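PDB 2FML: MutT/nudix family protein, which is of unknown function but joins a Nudix domain to an NrtR-type winged helix, and so is probably a Nudix-related transcriptional regulator that binds DNA. Local coordinates for residues Glu52-Lys57 with Phe224-Gly229; Leu151-Gln156 with Lys192-Val197. All coordinates share one frame; numbering follows the deposited sequence.

Contacts 1 and 2 have centres about 10 Å apart, on the same side of the chain's centre, and share one sheet: strands 55-63 and 143-154 are antiparallel neighbours in it, joined between the contacts by L56 O and L151 N (2.8 Å). Helices 186-200 and 217-228 follow each other in the chain, and both reach this sheet. In sequence the order is 52-57, 151-156, 192-197, 224-229, so contact 2 falls wholly between the two halves of contact 1. F227 of contact 1 also meets F194 of contact 2, consistent with one continuous packing seam between the Nudix sheet and the winged-helix region.

Contact 1. Residues Glu52-Lys57 with Phe224-Gly229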
ATOM      1  N   GLU A  52       4.844 -26.986 -17.292  1.00 58.50           N
ATOM      2  CA  GLU A  52       5.609 -28.142 -17.732  1.00 59.57           C
ATOM      3  C   GLU A  52       6.899 -28.180 -16.931  1.00 58.98           C
ATOM      4  O   GLU A  52       7.294 -29.231 -16.426  1.00 58.87           O
ATOM      5  CB  GLU A  52       5.847 -28.127 -19.263  1.00 60.65           C
ATOM      6  CG  GLU A  52       4.588 -27.709 -20.122  1.00 64.12           C
ATOM      7  CD  GLU A  52       4.362 -26.146 -20.161  1.00 68.75           C
ATOM      8  OE1 GLU A  52       5.126 -25.431 -20.876  1.00 69.69           O
ATOM      9  OE2 GLU A  52       3.430 -25.636 -19.478  1.00 67.57           O
ATOM     10  N   ALA A  53       7.495 -27.002 -16.751  1.00 58.84           N
ATOM     11  CA  ALA A  53       8.747 -26.843 -16.034  1.00 58.73           C
ATOM     12  C   ALA A  53       8.589 -26.826 -14.525  1.00 59.39           C
ATOM     13  O   ALA A  53       9.565 -27.051 -13.800  1.00 60.12           O
ATOM     14  CB  ALA A  53       9.409 -25.578 -16.483  1.00 58.92           C
ATOM     15  N   ASP A  54       7.368 -26.553 -14.058  1.00 59.93           N
ATOM     16  CA  ASP A  54       7.064 -26.236 -12.647  1.00 59.95           C
ATOM     17  C   ASP A  54       7.887 -25.020 -12.174  1.00 59.47           C
ATOM     18  O   ASP A  54       8.502 -25.040 -11.115  1.00 59.61           O
ATOM     19  CB  ASP A  54       7.224 -27.482 -11.732  1.00 60.01           C
ATOM     20  CG  ASP A  54       6.325 -27.434 -10.475  1.00 62.06           C
ATOM     21  OD1 ASP A  54       5.678 -26.394 -10.202  1.00 65.29           O
ATOM     22  OD2 ASP A  54       6.245 -28.444  -9.744  1.00 62.39           O
ATOM     23  N   GLN A  55       7.869 -23.943 -12.955  1.00 59.27           N
ATOM     24  CA  GLN A  55       8.799 -22.826 -12.748  1.00 60.05           C
ATOM     25  C   GLN A  55       8.002 -21.561 -12.543  1.00 57.34           C
ATOM     26  O   GLN A  55       7.241 -21.200 -13.421  1.00 56.61           O
ATOM     27  CB  GLN A  55       9.767 -22.645 -13.942  1.00 58.99           C
ATOM     28  CG  GLN A  55      11.261 -23.075 -13.727  1.00 64.86           C
ATOM     29  CD  GLN A  55      11.943 -23.797 -15.000  1.00 66.29           C
ATOM     30  OE1 GLN A  55      11.853 -23.307 -16.144  1.00 73.75           O
ATOM     31  NE2 GLN A  55      12.620 -24.958 -14.764  1.00 69.98           N
ATOM     32  N   LEU A  56       8.158 -20.927 -11.373  1.00 55.41           N
ATOM     33  CA  LEU A  56       7.770 -19.542 -11.198  1.00 55.43           C
ATOM     34  C   LEU A  56       8.783 -18.684 -11.951  1.00 55.23           C
ATOM     35  O   LEU A  56       9.975 -18.967 -11.945  1.00 54.69           O
ATOM     36  CB  LEU A  56       7.794 -19.124  -9.743  1.00 55.16           C
ATOM     37  CG  LEU A  56       6.796 -19.665  -8.722  1.00 55.83           C
ATOM     38  CD1 LEU A  56       7.192 -19.084  -7.328  1.00 55.81           C
ATOM     39  CD2 LEU A  56       5.360 -19.302  -9.041  1.00 55.47           C
ATOM     40  N   LYS A  57       8.312 -17.655 -12.634  1.00 54.44           N
ATOM     41  CA  LYS A  57       9.230 -16.733 -13.289  1.00 53.56           C
ATOM     42  C   LYS A  57       8.846 -15.294 -12.935  1.00 53.22           C
ATOM     43  O   LYS A  57       7.713 -15.015 -12.548  1.00 53.38           O
ATOM     44  CB  LYS A  57       9.272 -16.955 -14.812  1.00 53.16           C
ATOM     45  CG  LYS A  57       9.387 -18.387 -15.270  1.00 53.11           C
ATOM     46  CD  LYS A  57      10.095 -18.507 -16.596  1.00 51.02           C
ATOM     47  CE  LYS A  57      10.013 -19.928 -17.119  1.00 54.70           C
ATOM     48  NZ  LYS A  57      10.592 -20.178 -18.495  1.00 54.76           N
ATOM     49  N   PHE A 224       1.503 -23.269  -4.736  1.00 62.47           N
ATOM     50  CA  PHE A 224       1.736 -23.071  -3.325  1.00 63.78           C
ATOM     51  C   PHE A 224       3.101 -23.591  -2.822  1.00 63.71           C
ATOM     52  O   PHE A 224       3.744 -22.934  -2.021  1.00 64.39           O
ATOM     53  CB  PHE A 224       0.627 -23.730  -2.520  1.00 63.94           C
ATOM     54  CG  PHE A 224      -0.496 -22.807  -2.172  1.00 65.82           C
ATOM     55  CD1 PHE A 224      -1.245 -22.174  -3.183  1.00 66.66           C
ATOM     56  CD2 PHE A 224      -0.818 -22.565  -0.822  1.00 66.78           C
ATOM     57  CE1 PHE A 224      -2.292 -21.309  -2.860  1.00 66.74           C
ATOM     58  CE2 PHE A 224      -1.870 -21.715  -0.487  1.00 67.44           C
ATOM     59  CZ  PHE A 224      -2.613 -21.085  -1.516  1.00 66.98           C
ATOM     60  N   ALA A 225       3.542 -24.757  -3.289  1.00 63.39           N
ATOM     61  CA  ALA A 225       4.824 -25.297  -2.833  1.00 63.09           C
ATOM     62  C   ALA A 225       6.023 -24.479  -3.382  1.00 62.63           C
ATOM     63  O   ALA A 225       7.036 -24.343  -2.687  1.00 61.68           O
ATOM     64  CB  ALA A 225       4.947 -26.793  -3.150  1.00 62.14           C
ATOM     65  N   LYS A 226       5.915 -23.964  -4.615  1.00 62.84           N
ATOM     66  CA  LYS A 226       6.968 -23.076  -5.179  1.00 63.74           C
ATOM     67  C   LYS A 226       7.162 -21.801  -4.313  1.00 63.65           C
ATOM     68  O   LYS A 226       8.289 -21.333  -4.127  1.00 63.32           O
ATOM     69  CB  LYS A 226       6.737 -22.660  -6.671  1.00 63.95           C
ATOM     70  CG  LYS A 226       6.871 -23.759  -7.775  1.00 62.72           C
ATOM     71  CD  LYS A 226       7.701 -24.970  -7.379  1.00 66.04           C
ATOM     72  CE  LYS A 226       9.142 -24.965  -7.864  1.00 67.90           C
ATOM     73  NZ  LYS A 226       9.764 -26.381  -7.834  1.00 62.96           N
ATOM     74  N   PHE A 227       6.060 -21.248  -3.797  1.00 63.19           N
ATOM     75  CA  PHE A 227       6.147 -20.131  -2.836  1.00 62.35           C
ATOM     76  C   PHE A 227       6.598 -20.546  -1.424  1.00 61.79           C
ATOM     77  O   PHE A 227       7.292 -19.776  -0.743  1.00 61.51           O
ATOM     78  CB  PHE A 227       4.852 -19.327  -2.810  1.00 61.32           C
ATOM     79  CG  PHE A 227       4.674 -18.468  -4.021  1.00 60.81           C
ATOM     80  CD1 PHE A 227       5.379 -17.250  -4.150  1.00 60.53           C
ATOM     81  CD2 PHE A 227       3.836 -18.870  -5.040  1.00 57.59           C
ATOM     82  CE1 PHE A 227       5.241 -16.433  -5.269  1.00 62.37           C
ATOM     83  CE2 PHE A 227       3.656 -18.067  -6.141  1.00 60.48           C
ATOM     84  CZ  PHE A 227       4.373 -16.849  -6.289  1.00 61.72           C
ATOM     85  N   LEU A 228       6.219 -21.756  -1.013  1.00 60.94           N
ATOM     86  CA  LEU A 228       6.566 -22.296   0.309  1.00 60.09           C
ATOM     87  C   LEU A 228       7.984 -22.806   0.323  1.00 60.02           C
ATOM     88  O   LEU A 228       8.645 -22.751   1.340  1.00 59.58           O
ATOM     89  CB  LEU A 228       5.554 -23.380   0.747  1.00 59.97           C
ATOM     90  CG  LEU A 228       4.188 -22.764   1.128  1.00 60.65           C
ATOM     91  CD1 LEU A 228       3.049 -23.768   1.232  1.00 59.12           C
ATOM     92  CD2 LEU A 228       4.265 -21.910   2.392  1.00 58.00           C
ATOM     93  N   GLY A 229       8.457 -23.270  -0.833  1.00 61.00           N
ATOM     94  CA  GLY A 229       9.814 -23.789  -0.985  1.00 61.58           C
ATOM     95  C   GLY A 229       9.884 -25.226  -0.523  1.00 62.06           C
ATOM     96  O   GLY A 229      10.918 -25.690  -0.085  1.00 62.46           O
TER
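This is an interdomain packing contact, mainly apolar, between the Nudix sheet and the winged-helix region: L56, near the start of strand 55-63, meets F227 and K226 in the last turns of helix 217-228. The strand is entered from the turn after strand 39-50 through a G1 beta bulge, in which D54 and Q55 both face N50; D54 has the positive phi expected of its first position. The closest CA pair, L56 and K226, is 7.0 Å apart, and the two segments bury 241 Å² between them.

L56 carries the apolar part with both of its methyls. CD1 stands over the centre of the F227 ring, 3.7 Å from the centroid and 10° from the ring normal, which satisfies the geometry of a CH-pi contact. CD2 reaches toward the rim of the same ring, 3.6 Å from F227 CE2. CG of L56 lies beside its own backbone N, and the branch that follows is held between the ring and the foot of K226, where L56 CG is 3.6 Å from K226 CB. The L56 and K226 side chains run past each other in opposite directions.

Beyond CB, the K226 chain bends at chi2 (-22°) and chi3 (-99°), bringing its methylenes across D54. No hydrogen bond joins the segments. The ammonium and carboxylate may attract one another weakly, but D54 OD2 and K226 NZ, 4.5 Å apart, do not form a salt bridge; D54 OD1 is instead hydrogen-bonded to the hydroxyl of Y49. On the helix side, F227 also touches V207. Nearest of all across the contact is the K226 methylene carbon CE, 3.3 Å from the backbone O of D54.

Contact 2. Residues Leu151-Gln156 with Lys192-Val197; sequences LERHGQ and KAFNRV
F194, on helix 186-200, points its ring at the end of strand 143-154, where L151 and R153 receive it from the same side of the strand. The L151 methyl CD2 comes to the ring edge, near its plane, 4.2 Å from F194 CD1. From R153 the aliphatic part does most of the touching: CB is 4.0 Å from F194 CZ, and CD is equally far from F194 CE2. Farther along, the guanidinium plane is turned 74° from that of the ring, an oblique meeting that does not amount to a stack.

What positions R153 is its own turn. CG lies anti to the backbone N (chi1 -172°) and the chain then runs extended to NE, which carries the guanidinium to the turn. There NE donates to the backbone O of G155 at 2.7 Å in a nearly straight bond (171°). The acceptor lies in the guanidinium plane; NH2 adds a weak bond to the same oxygen. NH1 is bonded to the backbone O of F227, at the end of helix 217-228.

Around F194, I158 and L171 add further apolar contacts. The contact across the two segments is mainly apolar packing, with no hydrogen bond between them, while the arginine's polar end, anchored by two backbone carbonyls, probably helps tie the strand end to the winged-helix region.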
ATOM      1  N   LEU A 151      12.452 -18.031 -11.133  1.00 56.08           N
ATOM      2  CA  LEU A 151      12.419 -17.676  -9.725  1.00 56.31           C
ATOM      3  C   LEU A 151      12.231 -18.940  -8.828  1.00 56.92           C
ATOM      4  O   LEU A 151      11.212 -19.640  -8.894  1.00 57.44           O
ATOM      5  CB  LEU A 151      11.321 -16.633  -9.520  1.00 54.74           C
ATOM      6  CG  LEU A 151      10.744 -16.555  -8.106  1.00 58.42           C
ATOM      7  CD1 LEU A 151      11.715 -15.927  -7.072  1.00 53.82           C
ATOM      8  CD2 LEU A 151       9.415 -15.793  -8.168  1.00 59.52           C
ATOM      9  N   GLU A 152      13.194 -19.212  -7.963  1.00 57.91           N
ATOM     10  CA  GLU A 152      13.154 -20.406  -7.127  1.00 58.22           C
ATOM     11  C   GLU A 152      13.432 -20.076  -5.655  1.00 58.46           C
ATOM     12  O   GLU A 152      14.385 -19.328  -5.339  1.00 58.34           O
ATOM     13  CB  GLU A 152      14.164 -21.406  -7.677  1.00 58.94           C
ATOM     14  CG  GLU A 152      14.238 -22.671  -6.954  1.00 63.79           C
ATOM     15  CD  GLU A 152      14.293 -23.859  -7.877  1.00 74.92           C
ATOM     16  OE1 GLU A 152      15.125 -23.852  -8.826  1.00 79.95           O
ATOM     17  OE2 GLU A 152      13.511 -24.824  -7.648  1.00 78.62           O
ATOM     18  N   ARG A 153      12.601 -20.620  -4.762  1.00 58.60           N
ATOM     19  CA  ARG A 153      12.842 -20.554  -3.317  1.00 58.55           C
ATOM     20  C   ARG A 153      13.693 -21.713  -2.738  1.00 59.63           C
ATOM     21  O   ARG A 153      13.396 -22.908  -2.947  1.00 58.98           O
ATOM     22  CB  ARG A 153      11.545 -20.469  -2.537  1.00 57.48           C
ATOM     23  CG  ARG A 153      11.841 -20.213  -1.068  1.00 55.91           C
ATOM     24  CD  ARG A 153      10.576 -20.089  -0.294  1.00 57.20           C
ATOM     25  NE  ARG A 153      10.808 -19.917   1.137  1.00 58.15           N
ATOM     26  CZ  ARG A 153       9.893 -19.502   2.009  1.00 57.43           C
ATOM     27  NH1 ARG A 153       8.647 -19.225   1.636  1.00 56.80           N
ATOM     28  NH2 ARG A 153      10.231 -19.354   3.272  1.00 59.64           N
ATOM     29  N   HIS A 154      14.745 -21.339  -2.013  1.00 60.35           N
ATOM     30  CA  HIS A 154      15.584 -22.293  -1.282  1.00 62.02           C
ATOM     31  C   HIS A 154      15.676 -21.826   0.167  1.00 61.20           C
ATOM     32  O   HIS A 154      16.549 -21.028   0.499  1.00 60.16           O
ATOM     33  CB  HIS A 154      16.994 -22.368  -1.904  1.00 63.03           C
ATOM     34  CG  HIS A 154      17.004 -22.881  -3.312  1.00 67.51           C
ATOM     35  ND1 HIS A 154      17.167 -22.052  -4.403  1.00 73.31           N
ATOM     36  CD2 HIS A 154      16.836 -24.130  -3.812  1.00 72.33           C
ATOM     37  CE1 HIS A 154      17.131 -22.769  -5.514  1.00 72.97           C
ATOM     38  NE2 HIS A 154      16.911 -24.031  -5.186  1.00 74.37           N
ATOM     39  N   GLY A 155      14.773 -22.329   1.011  1.00 60.99           N
ATOM     40  CA  GLY A 155      14.788 -22.006   2.423  1.00 60.50           C
ATOM     41  C   GLY A 155      14.352 -20.576   2.557  1.00 60.78           C
ATOM     42  O   GLY A 155      13.241 -20.233   2.192  1.00 61.26           O
ATOM     43  N   GLN A 156      15.229 -19.716   3.050  1.00 60.95           N
ATOM     44  CA  GLN A 156      14.835 -18.323   3.293  1.00 61.04           C
ATOM     45  C   GLN A 156      15.338 -17.364   2.193  1.00 59.38           C
ATOM     46  O   GLN A 156      15.324 -16.162   2.367  1.00 57.48           O
ATOM     47  CB  GLN A 156      15.257 -17.875   4.701  1.00 60.89           C
ATOM     48  CG  GLN A 156      14.797 -18.854   5.848  1.00 69.07           C
ATOM     49  CD  GLN A 156      13.261 -19.189   5.853  1.00 73.82           C
ATOM     50  OE1 GLN A 156      12.405 -18.297   5.998  1.00 77.86           O
ATOM     51  NE2 GLN A 156      12.935 -20.481   5.699  1.00 75.68           N
ATOM     52  N   LYS A 192       9.474  -8.009  -1.070  1.00 57.46           N
ATOM     53  CA  LYS A 192       8.110  -7.570  -0.627  1.00 58.16           C
ATOM     54  C   LYS A 192       6.994  -8.298  -1.389  1.00 57.42           C
ATOM     55  O   LYS A 192       6.035  -8.773  -0.782  1.00 58.44           O
ATOM     56  CB  LYS A 192       7.937  -6.045  -0.705  1.00 56.81           C
ATOM     57  CG  LYS A 192       6.657  -5.408  -0.051  1.00 58.76           C
ATOM     58  CD  LYS A 192       6.718  -5.167   1.511  1.00 60.19           C
ATOM     59  CE  LYS A 192       7.722  -4.156   2.023  1.00 66.20           C
ATOM     60  NZ  LYS A 192       7.518  -3.936   3.587  1.00 67.41           N
ATOM     61  N   ALA A 193       7.140  -8.395  -2.705  1.00 57.23           N
ATOM     62  CA  ALA A 193       6.174  -9.090  -3.572  1.00 56.82           C
ATOM     63  C   ALA A 193       6.092 -10.565  -3.248  1.00 57.41           C
ATOM     64  O   ALA A 193       4.961 -11.141  -3.184  1.00 57.38           O
ATOM     65  CB  ALA A 193       6.521  -8.872  -5.082  1.00 55.71           C
ATOM     66  N   PHE A 194       7.260 -11.196  -3.024  1.00 56.91           N
ATOM     67  CA  PHE A 194       7.285 -12.631  -2.782  1.00 56.63           C
ATOM     68  C   PHE A 194       6.613 -12.972  -1.443  1.00 57.72           C
ATOM     69  O   PHE A 194       5.796 -13.909  -1.363  1.00 57.47           O
ATOM     70  CB  PHE A 194       8.734 -13.177  -2.858  1.00 56.22           C
ATOM     71  CG  PHE A 194       8.805 -14.664  -2.872  1.00 55.03           C
ATOM     72  CD1 PHE A 194       8.777 -15.348  -4.061  1.00 53.07           C
ATOM     73  CD2 PHE A 194       8.836 -15.391  -1.672  1.00 57.89           C
ATOM     74  CE1 PHE A 194       8.806 -16.766  -4.057  1.00 54.27           C
ATOM     75  CE2 PHE A 194       8.832 -16.807  -1.654  1.00 53.70           C
ATOM     76  CZ  PHE A 194       8.832 -17.482  -2.866  1.00 54.88           C
ATOM     77  N   ASN A 195       6.986 -12.225  -0.399  1.00 57.83           N
ATOM     78  CA  ASN A 195       6.443 -12.404   0.957  1.00 58.58           C
ATOM     79  C   ASN A 195       4.930 -12.041   1.013  1.00 58.96           C
ATOM     80  O   ASN A 195       4.179 -12.634   1.785  1.00 58.94           O
ATOM     81  CB  ASN A 195       7.273 -11.554   1.946  1.00 58.76           C
ATOM     82  CG  ASN A 195       8.608 -12.191   2.245  1.00 58.79           C
ATOM     83  OD1 ASN A 195       8.739 -13.405   2.093  1.00 58.76           O
ATOM     84  ND2 ASN A 195       9.603 -11.409   2.662  1.00 53.96           N
ATOM     85  N   ARG A 196       4.499 -11.083   0.184  1.00 58.29           N
ATOM     86  CA  ARG A 196       3.095 -10.682   0.150  1.00 59.41           C
ATOM     87  C   ARG A 196       2.222 -11.830  -0.337  1.00 60.15           C
ATOM     88  O   ARG A 196       1.139 -12.053   0.204  1.00 60.73           O
ATOM     89  CB  ARG A 196       2.869  -9.417  -0.719  1.00 58.41           C
ATOM     90  CG  ARG A 196       1.361  -9.032  -0.932  1.00 57.74           C
ATOM     91  CD  ARG A 196       0.780  -8.377   0.326  1.00 54.33           C
ATOM     92  NE  ARG A 196       1.813  -7.543   0.995  1.00 56.52           N
ATOM     93  CZ  ARG A 196       1.969  -6.239   0.865  1.00 55.62           C
ATOM     94  NH1 ARG A 196       1.139  -5.537   0.086  1.00 56.06           N
ATOM     95  NH2 ARG A 196       2.951  -5.633   1.538  1.00 56.74           N
ATOM     96  N   VAL A 197       2.690 -12.538  -1.358  1.00 61.01           N
ATOM     97  CA  VAL A 197       2.010 -13.743  -1.872  1.00 63.16           C
ATOM     98  C   VAL A 197       1.926 -14.906  -0.813  1.00 65.04           C
ATOM     99  O   VAL A 197       0.827 -15.418  -0.523  1.00 65.82           O
ATOM    100  CB  VAL A 197       2.669 -14.249  -3.202  1.00 62.67           C
ATOM    101  CG1 VAL A 197       2.005 -15.563  -3.680  1.00 61.60           C
ATOM    102  CG2 VAL A 197       2.666 -13.150  -4.297  1.00 61.90           C
TER